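Local coordinates for nuclear import protein MOG1 (Saccharomyces cerevisiae, PDB 1JHS) that binds the Ran GTPase Gsp1 and takes part in nuclear protein import and poly(A)+ mRNA export, at residues A[64-74]-A[126-134]. The protein carries 1 engineered substitution. Sequence-based numbering, arbitrary orientation.
Sequences TVDKSDLKEAW and IGVALIRLT
The CA atoms of W74 and L130 come within 5.9 Å where helix 70-74 passes strand 126-133; the two axes approach to 9.1 Å, and their N-to-C directions differ by 125°. Ahead of the helix, the loop from T64 arches over the end of the strand, and R132 extends into it. The guanidinium NH1 donates to K67 O at 2.8 Å, nearly in line with the carbonyl, while NH2 makes weak hydrogen bonds to K67 O and to V65 O. S68 O is met through a water that accepts from NH1. A73 CB sits over the centre of the guanidinium, 3.5 Å from CZ, and L70 CD1 lies alongside the aliphatic part at R132 CD. In the seven-stranded antiparallel sheet of Mog1, strand 124-133 is an inner strand, and helix 70-83 packs on one face of this sheet. D139 of the adjoining strand forms a salt bridge with R132 NE and accepts from V65 N. A methionine in place of R132 would probably leave K67 O without its guanidinium donors and the D139 carboxylate without its charged mate. Further along, L130 CD2 fits against A73 CB at 3.7 Å and against the helix backbone at W74 N. With CG anti to its backbone N (chi1 176°), W74 extends its indole along the strand, where NE1 donates to V128 O (2.9 Å, 167°) in the ring plane but from above the carbonyl plane.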
ATOM      1  N   THR A  64       5.798   4.176  16.159  1.00 18.59           N
ATOM      2  CA  THR A  64       5.169   5.457  15.878  1.00 19.18           C
ATOM      3  C   THR A  64       6.229   6.523  15.583  1.00 19.47           C
ATOM      4  O   THR A  64       7.222   6.617  16.292  1.00 19.03           O
ATOM      5  CB  THR A  64       4.347   5.974  17.087  1.00 19.44           C
ATOM      6  OG1 THR A  64       3.331   5.020  17.429  1.00 20.35           O
ATOM      7  CG2 THR A  64       3.677   7.310  16.742  1.00 19.31           C
ATOM      8  N   VAL A  65       6.030   7.326  14.544  1.00 19.88           N
ATOM      9  CA  VAL A  65       6.989   8.380  14.283  1.00 20.79           C
ATOM     10  C   VAL A  65       6.568   9.615  15.099  1.00 21.68           C
ATOM     11  O   VAL A  65       5.375   9.900  15.275  1.00 21.25           O
ATOM     12  CB  VAL A  65       7.094   8.721  12.772  1.00 20.39           C
ATOM     13  CG1 VAL A  65       5.773   9.234  12.238  1.00 19.73           C
ATOM     14  CG2 VAL A  65       8.195   9.733  12.568  1.00 20.29           C
ATOM     15  N   ASP A  66       7.565  10.336  15.612  1.00 22.99           N
ATOM     16  CA  ASP A  66       7.326  11.516  16.434  1.00 24.28           C
ATOM     17  C   ASP A  66       6.807  12.737  15.685  1.00 24.38           C
ATOM     18  O   ASP A  66       7.430  13.797  15.711  1.00 24.61           O
ATOM     19  CB  ASP A  66       8.600  11.881  17.197  1.00 25.53           C
ATOM     20  CG  ASP A  66       8.375  12.994  18.215  1.00 26.89           C
ATOM     21  OD1 ASP A  66       7.327  12.972  18.906  1.00 27.50           O
ATOM     22  OD2 ASP A  66       9.248  13.888  18.324  1.00 27.94           O
ATOM     23  N   LYS A  67       5.673  12.581  15.008  1.00 24.32           N
ATOM     24  CA  LYS A  67       5.032  13.676  14.275  1.00 23.99           C
ATOM     25  C   LYS A  67       3.564  13.581  14.678  1.00 23.60           C
ATOM     26  O   LYS A  67       2.933  12.544  14.448  1.00 23.57           O
ATOM     27  CB  LYS A  67       5.130  13.472  12.763  1.00 24.38           C
ATOM     28  CG  LYS A  67       6.534  13.349  12.191  1.00 25.07           C
ATOM     29  CD  LYS A  67       7.136  14.695  11.846  1.00 25.47           C
ATOM     30  CE  LYS A  67       8.487  14.499  11.130  1.00 25.87           C
ATOM     31  NZ  LYS A  67       8.953  15.751  10.479  1.00 25.99           N
ATOM     32  N   SER A  68       3.026  14.650  15.272  1.00 22.97           N
ATOM     33  CA  SER A  68       1.624  14.687  15.723  1.00 22.34           C
ATOM     34  C   SER A  68       0.565  14.725  14.634  1.00 21.38           C
ATOM     35  O   SER A  68      -0.491  14.081  14.754  1.00 21.76           O
ATOM     36  CB  SER A  68       1.385  15.905  16.621  1.00 22.52           C
ATOM     37  OG  SER A  68       2.034  15.740  17.864  1.00 24.08           O
ATOM     38  N   ASP A  69       0.824  15.522  13.602  1.00 20.19           N
ATOM     39  CA  ASP A  69      -0.109  15.687  12.506  1.00 18.72           C
ATOM     40  C   ASP A  69      -0.190  14.403  11.683  1.00 17.71           C
ATOM     41  O   ASP A  69       0.834  13.852  11.259  1.00 16.86           O
ATOM     42  CB  ASP A  69       0.329  16.851  11.619  1.00 19.23           C
ATOM     43  CG  ASP A  69      -0.622  17.088  10.471  1.00 19.98           C
ATOM     44  OD1 ASP A  69      -0.208  16.867   9.318  1.00 20.14           O
ATOM     45  OD2 ASP A  69      -1.790  17.488  10.713  1.00 19.97           O
ATOM     46  N   LEU A  70      -1.416  13.942  11.460  1.00 16.16           N
ATOM     47  CA  LEU A  70      -1.635  12.717  10.714  1.00 15.11           C
ATOM     48  C   LEU A  70      -0.991  12.725   9.327  1.00 14.70           C
ATOM     49  O   LEU A  70      -0.240  11.808   8.993  1.00 14.21           O
ATOM     50  CB  LEU A  70      -3.147  12.445  10.589  1.00 14.47           C
ATOM     51  CG  LEU A  70      -3.575  11.268   9.702  1.00 13.89           C
ATOM     52  CD1 LEU A  70      -3.073   9.933  10.295  1.00 13.24           C
ATOM     53  CD2 LEU A  70      -5.094  11.267   9.597  1.00 13.42           C
ATOM     54  N   LYS A  71      -1.294  13.740   8.512  1.00 14.29           N
ATOM     55  CA  LYS A  71      -0.725  13.807   7.159  1.00 14.55           C
ATOM     56  C   LYS A  71       0.810  13.881   7.179  1.00 14.25           C
ATOM     57  O   LYS A  71       1.487  13.302   6.331  1.00 14.16           O
ATOM     58  CB  LYS A  71      -1.283  15.013   6.387  1.00 15.00           C
ATOM     59  CG  LYS A  71      -0.595  15.206   5.035  1.00 15.75           C
ATOM     60  CD  LYS A  71      -1.345  16.117   4.104  1.00 16.56           C
ATOM     61  CE  LYS A  71      -0.646  16.214   2.750  1.00 17.17           C
ATOM     62  NZ  LYS A  71      -1.350  17.211   1.874  1.00 18.05           N
ATOM     63  N   GLU A  72       1.363  14.622   8.132  1.00 14.01           N
ATOM     64  CA  GLU A  72       2.809  14.726   8.241  1.00 13.79           C
ATOM     65  C   GLU A  72       3.424  13.367   8.575  1.00 13.02           C
ATOM     66  O   GLU A  72       4.477  13.007   8.033  1.00 12.92           O
ATOM     67  CB  GLU A  72       3.194  15.758   9.310  1.00 14.82           C
ATOM     68  CG  GLU A  72       3.454  17.131   8.754  1.00 17.50           C
ATOM     69  CD  GLU A  72       3.718  18.157   9.858  1.00 19.05           C
ATOM     70  OE1 GLU A  72       4.360  17.806  10.879  1.00 19.73           O
ATOM     71  OE2 GLU A  72       3.273  19.317   9.687  1.00 20.92           O
ATOM     72  N   ALA A  73       2.767  12.605   9.450  1.00 12.39           N
ATOM     73  CA  ALA A  73       3.262  11.272   9.806  1.00 11.66           C
ATOM     74  C   ALA A  73       3.214  10.378   8.552  1.00 11.16           C
ATOM     75  O   ALA A  73       4.121   9.584   8.292  1.00 11.01           O
ATOM     76  CB  ALA A  73       2.402  10.663  10.919  1.00 11.28           C
ATOM     77  N   TRP A  74       2.150  10.522   7.781  1.00 10.63           N
ATOM     78  CA  TRP A  74       1.997   9.722   6.569  1.00 10.70           C
ATOM     79  C   TRP A  74       3.112  10.075   5.585  1.00 10.79           C
ATOM     80  O   TRP A  74       3.769   9.181   5.025  1.00 10.37           O
ATOM     81  CB  TRP A  74       0.614   9.975   5.961  1.00  9.85           C
ATOM     82  CG  TRP A  74       0.366   9.286   4.649  1.00  8.74           C
ATOM     83  CD1 TRP A  74      -0.074   7.993   4.458  1.00  8.47           C
ATOM     84  CD2 TRP A  74       0.492   9.868   3.352  1.00  8.65           C
ATOM     85  NE1 TRP A  74      -0.242   7.750   3.105  1.00  8.09           N
ATOM     86  CE2 TRP A  74       0.097   8.885   2.408  1.00  8.64           C
ATOM     87  CE3 TRP A  74       0.898  11.139   2.885  1.00  9.10           C
ATOM     88  CZ2 TRP A  74       0.105   9.125   1.020  1.00  8.99           C
ATOM     89  CZ3 TRP A  74       0.904  11.371   1.498  1.00  9.51           C
ATOM     90  CH2 TRP A  74       0.507  10.368   0.590  1.00  9.66           C
ATOM     91  N   ILE A 126       2.458   3.725  -5.924  1.00  9.34           N
ATOM     92  CA  ILE A 126       2.362   2.969  -4.685  1.00  9.39           C
ATOM     93  C   ILE A 126       1.212   3.507  -3.868  1.00  8.72           C
ATOM     94  O   ILE A 126       1.138   4.711  -3.611  1.00  9.03           O
ATOM     95  CB  ILE A 126       3.673   3.087  -3.829  1.00 10.19           C
ATOM     96  CG1 ILE A 126       4.909   2.674  -4.657  1.00 10.89           C
ATOM     97  CG2 ILE A 126       3.565   2.170  -2.591  1.00  9.43           C
ATOM     98  CD1 ILE A 126       6.238   3.130  -4.036  1.00 11.81           C
ATOM     99  N   GLY A 127       0.279   2.637  -3.501  1.00  8.17           N
ATOM    100  CA  GLY A 127      -0.814   3.109  -2.670  1.00  7.66           C
ATOM    101  C   GLY A 127      -0.248   3.026  -1.263  1.00  7.31           C
ATOM    102  O   GLY A 127       0.342   2.017  -0.907  1.00  7.16           O
ATOM    103  N   VAL A 128      -0.391   4.068  -0.456  1.00  6.85           N
ATOM    104  CA  VAL A 128       0.149   3.984   0.904  1.00  6.75           C
ATOM    105  C   VAL A 128      -0.905   4.412   1.918  1.00  6.56           C
ATOM    106  O   VAL A 128      -1.518   5.469   1.761  1.00  5.78           O
ATOM    107  CB  VAL A 128       1.372   4.905   1.094  1.00  6.53           C
ATOM    108  CG1 VAL A 128       1.913   4.782   2.536  1.00  6.71           C
ATOM    109  CG2 VAL A 128       2.465   4.535   0.088  1.00  6.86           C
ATOM    110  N   ALA A 129      -1.115   3.592   2.946  1.00  6.58           N
ATOM    111  CA  ALA A 129      -2.060   3.949   3.992  1.00  7.14           C
ATOM    112  C   ALA A 129      -1.361   3.913   5.339  1.00  7.56           C
ATOM    113  O   ALA A 129      -0.468   3.099   5.562  1.00  7.73           O
ATOM    114  CB  ALA A 129      -3.238   2.995   4.005  1.00  7.20           C
ATOM    115  N   LEU A 130      -1.756   4.827   6.225  1.00  8.16           N
ATOM    116  CA  LEU A 130      -1.204   4.873   7.572  1.00  8.29           C
ATOM    117  C   LEU A 130      -2.376   4.697   8.519  1.00  8.34           C
ATOM    118  O   LEU A 130      -3.404   5.346   8.344  1.00  8.10           O
ATOM    119  CB  LEU A 130      -0.554   6.231   7.837  1.00  8.31           C
ATOM    120  CG  LEU A 130      -0.205   6.514   9.307  1.00  8.29           C
ATOM    121  CD1 LEU A 130       0.809   5.460   9.872  1.00  8.28           C
ATOM    122  CD2 LEU A 130       0.387   7.933   9.388  1.00  8.01           C
ATOM    123  N   ILE A 131      -2.230   3.798   9.491  1.00  8.63           N
ATOM    124  CA  ILE A 131      -3.246   3.568  10.515  1.00  8.58           C
ATOM    125  C   ILE A 131      -2.450   3.713  11.813  1.00  8.82           C
ATOM    126  O   ILE A 131      -1.604   2.873  12.118  1.00  8.62           O
ATOM    127  CB  ILE A 131      -3.836   2.141  10.435  1.00  8.68           C
ATOM    128  CG1 ILE A 131      -4.588   1.973   9.110  1.00  8.39           C
ATOM    129  CG2 ILE A 131      -4.803   1.927  11.597  1.00  9.52           C
ATOM    130  CD1 ILE A 131      -5.014   0.526   8.766  1.00  7.64           C
ATOM    131  N   ARG A 132      -2.712   4.778  12.560  1.00  8.94           N
ATOM    132  CA  ARG A 132      -1.967   5.012  13.796  1.00  9.58           C
ATOM    133  C   ARG A 132      -2.591   4.310  14.998  1.00  9.99           C
ATOM    134  O   ARG A 132      -3.713   4.639  15.389  1.00 10.10           O
ATOM    135  CB  ARG A 132      -1.898   6.524  14.058  1.00  9.77           C
ATOM    136  CG  ARG A 132      -1.558   7.360  12.795  1.00  9.58           C
ATOM    137  CD  ARG A 132      -0.911   8.696  13.173  1.00  9.62           C
ATOM    138  NE  ARG A 132       0.484   8.498  13.564  1.00 10.18           N
ATOM    139  CZ  ARG A 132       1.274   9.453  14.058  1.00 10.47           C
ATOM    140  NH1 ARG A 132       0.808  10.685  14.243  1.00 10.28           N
ATOM    141  NH2 ARG A 132       2.552   9.184  14.318  1.00 10.85           N
ATOM    142  N   LEU A 133      -1.885   3.330  15.562  1.00 10.26           N
ATOM    143  CA  LEU A 133      -2.361   2.639  16.758  1.00 10.94           C
ATOM    144  C   LEU A 133      -1.599   3.273  17.931  1.00 11.81           C
ATOM    145  O   LEU A 133      -0.693   2.675  18.524  1.00 11.92           O
ATOM    146  CB  LEU A 133      -2.070   1.147  16.667  1.00 11.08           C
ATOM    147  CG  LEU A 133      -2.774   0.457  15.486  1.00 10.96           C
ATOM    148  CD1 LEU A 133      -2.445  -1.038  15.536  1.00 11.22           C
ATOM    149  CD2 LEU A 133      -4.300   0.662  15.569  1.00 11.34           C
ATOM    150  N   THR A 134      -1.977   4.520  18.214  1.00 12.05           N
ATOM    151  CA  THR A 134      -1.367   5.345  19.250  1.00 13.03           C
ATOM    152  C   THR A 134      -1.263   4.648  20.605  1.00 13.56           C
ATOM    153  O   THR A 134      -0.238   4.755  21.292  1.00 14.15           O
ATOM    154  CB  THR A 134      -2.166   6.653  19.365  1.00 12.70           C
ATOM    155  OG1 THR A 134      -2.281   7.230  18.049  1.00 13.44           O
ATOM    156  CG2 THR A 134      -1.479   7.621  20.291  1.00 12.54           C
TER
HETATM  157  O   HOH W   1      -1.805  11.897  13.836  1.00 15.76           O